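Local coordinates for protein lysyl-trna-dependent l-ysyl-phosphatidylgycerol synthase (Bacillus licheniformis, PDB 4V36) that transfers lysine from lysyl-tRNA to the membrane lipid phosphatidylglycerol, a modification linked to bacterial resistance, at residues Gln59-Leu64 / Lys79-Ala84; Gly65-Arg70 / Ala103-Phe108. All blocks are in the same frame, centred on the assembly; numbering follows the deposited sequence.

Contact 1 (Gln59-Leu64 / Lys79-Ala84); sequences QRLVVL and KEFLHA
Phe81 turns CG away from its backbone N (chi1 -179°), which extends the ring from helix 74-87 toward strand 60-69, while Leu61 sets CG, and Val63 its CG2 methyl, anti to the carbonyl carbon. The far end of the ring therefore lands between the two aliphatic side chains, two residues apart on one face of the strand. Val63 makes the tighter approach: its CG2 lies 3.5 Å from CE2 of Phe81 and 3.9 Å from CZ of the same ring, the two side chains running alongside in opposite senses. Leu61 comes across the ring, its CD1 reaching CZ of Phe81 at 3.9 Å, and both methyls meet the ring at a slant. This is the strand-helix interface of a beta-alpha-beta crossover, in which helix 74-87 links strand 60-69 to the parallel neighbour 91-97, within the Acetyltrans-clan fold of the lysyltransferase domain. The backbones stay well apart, 9.9 Å between CA of Leu61 and CA of Leu82, a spacing bridged here by side chains alone, without a hydrogen bond across. Phe43 meets the Phe81 ring edge-to-face, and Phe54 meets it with planes at about 60°. Between Leu61 and Val63, which face helix 74-87, Val62 points away from it and packs on helix 319-330.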
loop_
_atom_site.group_PDB
_atom_site.type_symbol
_atom_site.label_atom_id
_atom_site.label_comp_id
_atom_site.label_asym_id
_atom_site.label_seq_id
_atom_site.Cartn_x
_atom_site.Cartn_y
_atom_site.Cartn_z
ATOM N N GLN A 59 20.692 2.976 -13.586
ATOM C CA GLN A 59 20.264 3.861 -14.661
ATOM C C GLN A 59 18.767 3.715 -14.916
ATOM O O GLN A 59 18.282 4.023 -16.003
ATOM C CB GLN A 59 21.048 3.574 -15.946
ATOM C CG GLN A 59 22.528 3.927 -15.877
ATOM C CD GLN A 59 23.344 2.913 -15.097
ATOM O OE1 GLN A 59 23.072 1.713 -15.144
ATOM N NE2 GLN A 59 24.346 3.392 -14.370
ATOM N N ARG A 60 18.041 3.241 -13.908
ATOM C CA ARG A 60 16.605 3.014 -14.046
ATOM C C ARG A 60 15.816 3.622 -12.890
ATOM O O ARG A 60 16.142 3.411 -11.722
ATOM C CB ARG A 60 16.311 1.514 -14.151
ATOM C CG ARG A 60 17.057 0.825 -15.285
ATOM C CD ARG A 60 16.682 -0.642 -15.407
ATOM N NE ARG A 60 17.529 -1.328 -16.379
ATOM C CZ ARG A 60 17.319 -2.567 -16.811
ATOM N NH1 ARG A 60 16.282 -3.263 -16.363
ATOM N NH2 ARG A 60 18.144 -3.109 -17.696
ATOM N N LEU A 61 14.775 4.379 -13.227
ATOM C CA LEU A 61 13.926 5.019 -12.227
ATOM C C LEU A 61 12.600 4.278 -12.076
ATOM O O LEU A 61 11.925 3.994 -13.066
ATOM C CB LEU A 61 13.666 6.480 -12.601
ATOM C CG LEU A 61 14.876 7.390 -12.824
ATOM C CD1 LEU A 61 14.430 8.747 -13.340
ATOM C CD2 LEU A 61 15.680 7.546 -11.545
ATOM N N VAL A 62 12.228 3.969 -10.838
ATOM C CA VAL A 62 10.969 3.281 -10.572
ATOM C C VAL A 62 9.961 4.209 -9.901
ATOM O O VAL A 62 10.151 4.621 -8.758
ATOM C CB VAL A 62 11.175 2.039 -9.684
ATOM C CG1 VAL A 62 9.861 1.287 -9.514
ATOM C CG2 VAL A 62 12.238 1.130 -10.281
ATOM N N VAL A 63 8.890 4.531 -10.619
ATOM C CA VAL A 63 7.837 5.394 -10.094
ATOM C C VAL A 63 6.808 4.583 -9.311
ATOM O O VAL A 63 6.390 3.511 -9.749
ATOM C CB VAL A 63 7.126 6.164 -11.226
ATOM C CG1 VAL A 63 6.001 7.026 -10.672
ATOM C CG2 VAL A 63 8.123 7.013 -11.997
ATOM N N LEU A 64 6.406 5.094 -8.151
ATOM C CA LEU A 64 5.403 4.425 -7.332
ATOM C C LEU A 64 3.998 4.941 -7.639
ATOM O O LEU A 64 3.609 6.019 -7.187
ATOM C CB LEU A 64 5.713 4.607 -5.845
ATOM C CG LEU A 64 4.770 3.886 -4.879
ATOM C CD1 LEU A 64 4.801 2.386 -5.126
ATOM C CD2 LEU A 64 5.127 4.200 -3.436
ATOM N N LYS A 79 5.077 13.923 -18.894
ATOM C CA LYS A 79 5.860 14.414 -20.021
ATOM C C LYS A 79 7.187 15.010 -19.559
ATOM O O LYS A 79 8.238 14.718 -20.126
ATOM C CB LYS A 79 5.060 15.455 -20.807
ATOM C CG LYS A 79 5.769 16.007 -22.032
ATOM C CD LYS A 79 4.881 17.000 -22.766
ATOM C CE LYS A 79 5.564 17.555 -24.004
ATOM N NZ LYS A 79 4.695 18.532 -24.716
ATOM N N GLU A 80 7.129 15.840 -18.523
ATOM C CA GLU A 80 8.322 16.492 -17.990
ATOM C C GLU A 80 9.271 15.497 -17.329
ATOM O O GLU A 80 10.487 15.580 -17.502
ATOM C CB GLU A 80 7.933 17.581 -16.987
ATOM C CG GLU A 80 7.194 18.757 -17.602
ATOM C CD GLU A 80 6.720 19.754 -16.562
ATOM O OE1 GLU A 80 6.825 19.452 -15.355
ATOM O OE2 GLU A 80 6.242 20.840 -16.952
ATOM N N PHE A 81 8.711 14.560 -16.570
ATOM C CA PHE A 81 9.510 13.564 -15.863
ATOM C C PHE A 81 10.248 12.649 -16.835
ATOM O O PHE A 81 11.439 12.388 -16.669
ATOM C CB PHE A 81 8.628 12.735 -14.927
ATOM C CG PHE A 81 9.381 11.700 -14.142
ATOM C CD1 PHE A 81 10.136 12.062 -13.040
ATOM C CD2 PHE A 81 9.328 10.363 -14.503
ATOM C CE1 PHE A 81 10.832 11.112 -12.316
ATOM C CE2 PHE A 81 10.020 9.410 -13.781
ATOM C CZ PHE A 81 10.773 9.784 -12.687
ATOM N N LEU A 82 9.535 12.165 -17.848
ATOM C CA LEU A 82 10.131 11.298 -18.859
ATOM C C LEU A 82 11.174 12.044 -19.685
ATOM O O LEU A 82 12.196 11.473 -20.070
ATOM C CB LEU A 82 9.053 10.718 -19.776
ATOM C CG LEU A 82 8.152 9.642 -19.165
ATOM C CD1 LEU A 82 7.048 9.251 -20.131
ATOM C CD2 LEU A 82 8.969 8.427 -18.775
ATOM N N HIS A 83 10.914 13.320 -19.955
ATOM C CA HIS A 83 11.854 14.146 -20.703
ATOM C C HIS A 83 13.122 14.389 -19.893
ATOM O O HIS A 83 14.231 14.309 -20.420
ATOM C CB HIS A 83 11.214 15.480 -21.091
ATOM C CG HIS A 83 12.124 16.382 -21.866
ATOM N ND1 HIS A 83 12.967 17.289 -21.260
ATOM C CD2 HIS A 83 12.325 16.515 -23.199
ATOM C CE1 HIS A 83 13.647 17.942 -22.186
ATOM N NE2 HIS A 83 13.275 17.491 -23.371
ATOM N N ALA A 84 12.947 14.684 -18.609
ATOM C CA ALA A 84 14.075 14.923 -17.717
ATOM C C ALA A 84 14.914 13.660 -17.551
ATOM O O ALA A 84 16.125 13.730 -17.342
ATOM C CB ALA A 84 13.586 15.415 -16.366
#

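Contact 2 (Gly65-Arg70 / Ala103-Phe108); sequences GDPSGR and ALYHDF
The nearest CA atoms, those of Asp66 and Leu104, are 9.6 Å apart, and Tyr105 spans most of that gap from the short, weakly bonded helix to reach Asp66 and Pro67 just past Gly65. Its hydroxyl donates a hydrogen bond from OH to OD1 of Asp66, 2.8 Å long. The donor uses the anti side of the carboxylate and sits 26° out of its plane, while OD1 lies at the ring edge, near the ring plane; the two flat groups are turned 37° apart. Asp66 holds CG beside its backbone N (chi1 -67°), which swings the carboxylate over to the hydroxyl. Its other oxygen, OD2, accepts from the backbone N of Glu98, so both carboxylate oxygens of this buried aspartate have a donor. Nearby Asp101 presents a like charge to OD2, which might raise the proton affinity of the pair. CD of Pro67 packs against OH of Tyr105 at 3.4 Å, the two side chains pointing at each other from opposing segments. A water donates to O of Gly65 at 2.8 Å and to OH of Tyr105 at 3.1 Å, giving the hydroxyl a second polar partner. Phe94 and Ile78 pack around the tyrosine ring. A tyrosine-carboxylate bond with a bridging water thus ties helix 102-106, which follows strand 91-97, to the irregular part of strand 60-69 in the mixed sheet of this Acetyltrans-clan domain.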
loop_
_atom_site.group_PDB
_atom_site.type_symbol
_atom_site.label_atom_id
_atom_site.label_comp_id
_atom_site.label_asym_id
_atom_site.label_seq_id
_atom_site.Cartn_x
_atom_site.Cartn_y
_atom_site.Cartn_z
ATOM N N GLY A 65 3.245 4.168 -8.414
ATOM C CA GLY A 65 1.866 4.499 -8.722
ATOM C C GLY A 65 1.703 5.615 -9.735
ATOM O O GLY A 65 2.671 6.071 -10.342
ATOM N N ASP A 66 0.459 6.047 -9.920
ATOM C CA ASP A 66 0.151 7.179 -10.784
ATOM C C ASP A 66 0.544 8.480 -10.086
ATOM O O ASP A 66 0.800 8.480 -8.883
ATOM C CB ASP A 66 -1.339 7.179 -11.145
ATOM C CG ASP A 66 -1.727 5.999 -12.014
ATOM O OD1 ASP A 66 -1.373 6.003 -13.212
ATOM O OD2 ASP A 66 -2.392 5.073 -11.503
ATOM N N PRO A 67 0.613 9.592 -10.839
ATOM C CA PRO A 67 0.913 10.873 -10.190
ATOM C C PRO A 67 -0.140 11.278 -9.160
ATOM O O PRO A 67 -1.264 10.777 -9.191
ATOM C CB PRO A 67 0.930 11.864 -11.359
ATOM C CG PRO A 67 1.264 11.038 -12.545
ATOM C CD PRO A 67 0.601 9.714 -12.308
ATOM N N SER A 68 0.232 12.174 -8.253
ATOM C CA SER A 68 -0.700 12.697 -7.262
ATOM C C SER A 68 -1.083 14.129 -7.616
ATOM O O SER A 68 -0.312 14.840 -8.256
ATOM C CB SER A 68 -0.090 12.642 -5.860
ATOM O OG SER A 68 0.283 11.319 -5.514
ATOM N N GLY A 69 -2.276 14.546 -7.202
ATOM C CA GLY A 69 -2.731 15.902 -7.448
ATOM C C GLY A 69 -3.837 15.991 -8.481
ATOM O O GLY A 69 -4.643 15.072 -8.621
ATOM N N ARG A 70 -3.873 17.107 -9.205
ATOM C CA ARG A 70 -4.901 17.342 -10.216
ATOM C C ARG A 70 -4.654 16.502 -11.464
ATOM O O ARG A 70 -3.589 16.581 -12.076
ATOM C CB ARG A 70 -4.960 18.826 -10.584
ATOM N N ALA A 103 -3.848 5.335 -20.735
ATOM C CA ALA A 103 -3.732 6.212 -21.896
ATOM C C ALA A 103 -2.577 7.197 -21.741
ATOM O O ALA A 103 -1.992 7.643 -22.728
ATOM C CB ALA A 103 -5.036 6.960 -22.123
ATOM N N LEU A 104 -2.254 7.528 -20.495
ATOM C CA LEU A 104 -1.174 8.463 -20.199
ATOM C C LEU A 104 0.191 7.887 -20.562
ATOM O O LEU A 104 1.105 8.621 -20.938
ATOM C CB LEU A 104 -1.194 8.845 -18.717
ATOM C CG LEU A 104 -2.444 9.552 -18.189
ATOM C CD1 LEU A 104 -2.379 9.695 -16.678
ATOM C CD2 LEU A 104 -2.605 10.910 -18.849
ATOM N N TYR A 105 0.324 6.569 -20.448
ATOM C CA TYR A 105 1.612 5.915 -20.646
ATOM C C TYR A 105 1.705 5.228 -22.004
ATOM O O TYR A 105 2.800 4.999 -22.516
ATOM C CB TYR A 105 1.865 4.900 -19.528
ATOM C CG TYR A 105 1.621 5.455 -18.143
ATOM C CD1 TYR A 105 2.597 6.195 -17.489
ATOM C CD2 TYR A 105 0.414 5.243 -17.493
ATOM C CE1 TYR A 105 2.376 6.706 -16.224
ATOM C CE2 TYR A 105 0.184 5.750 -16.229
ATOM C CZ TYR A 105 1.168 6.480 -15.599
ATOM O OH TYR A 105 0.943 6.988 -14.341
ATOM N N HIS A 106 0.554 4.903 -22.583
ATOM C CA HIS A 106 0.512 4.216 -23.869
ATOM C C HIS A 106 1.069 5.091 -24.989
ATOM O O HIS A 106 1.638 4.588 -25.956
ATOM C CB HIS A 106 -0.919 3.787 -24.200
ATOM C CG HIS A 106 -1.029 2.952 -25.438
ATOM N ND1 HIS A 106 0.041 2.262 -25.968
ATOM C CD2 HIS A 106 -2.080 2.697 -26.251
ATOM C CE1 HIS A 106 -0.348 1.617 -27.053
ATOM N NE2 HIS A 106 -1.631 1.864 -27.246
ATOM N N ASP A 107 0.904 6.402 -24.849
ATOM C CA ASP A 107 1.379 7.347 -25.855
ATOM C C ASP A 107 2.902 7.430 -25.885
ATOM O O ASP A 107 3.487 7.902 -26.860
ATOM C CB ASP A 107 0.784 8.735 -25.607
ATOM C CG ASP A 107 -0.712 8.780 -25.854
ATOM O OD1 ASP A 107 -1.196 8.015 -26.718
ATOM O OD2 ASP A 107 -1.403 9.578 -25.187
ATOM N N PHE A 108 3.540 6.971 -24.815
ATOM C CA PHE A 108 4.996 6.959 -24.745
ATOM C C PHE A 108 5.546 5.570 -25.049
ATOM O O PHE A 108 6.715 5.283 -24.797
ATOM C CB PHE A 108 5.474 7.431 -23.370
ATOM C CG PHE A 108 5.141 8.865 -23.074
ATOM C CD1 PHE A 108 5.973 9.887 -23.506
ATOM C CD2 PHE A 108 3.997 9.194 -22.366
ATOM C CE1 PHE A 108 5.669 11.208 -23.236
ATOM C CE2 PHE A 108 3.688 10.513 -22.092
ATOM C CZ PHE A 108 4.525 11.523 -22.528
HETATM O O HOH W 1 3.242 7.853 -12.396
#

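Contacts 1 and 2 are both buried, their centres about 11 Å apart, and both draw on strand 60-69. Contact 1 uses its first half against helix 74-87, contact 2 the irregular part beyond against helix 102-106. Their chemistry diverges accordingly: along the regular strand, contact 1 is wholly apolar, whereas contact 2, where the strand is interrupted, is chiefly polar and includes a water. The second segments touch directly, CD1 of Leu82 packing on CG of Phe108 at 3.5 Å. Helix 74-87 also serves both, since Ile78 and Phe74, about one and two turns before Phe81, cover Tyr105 and Pro67 of contact 2.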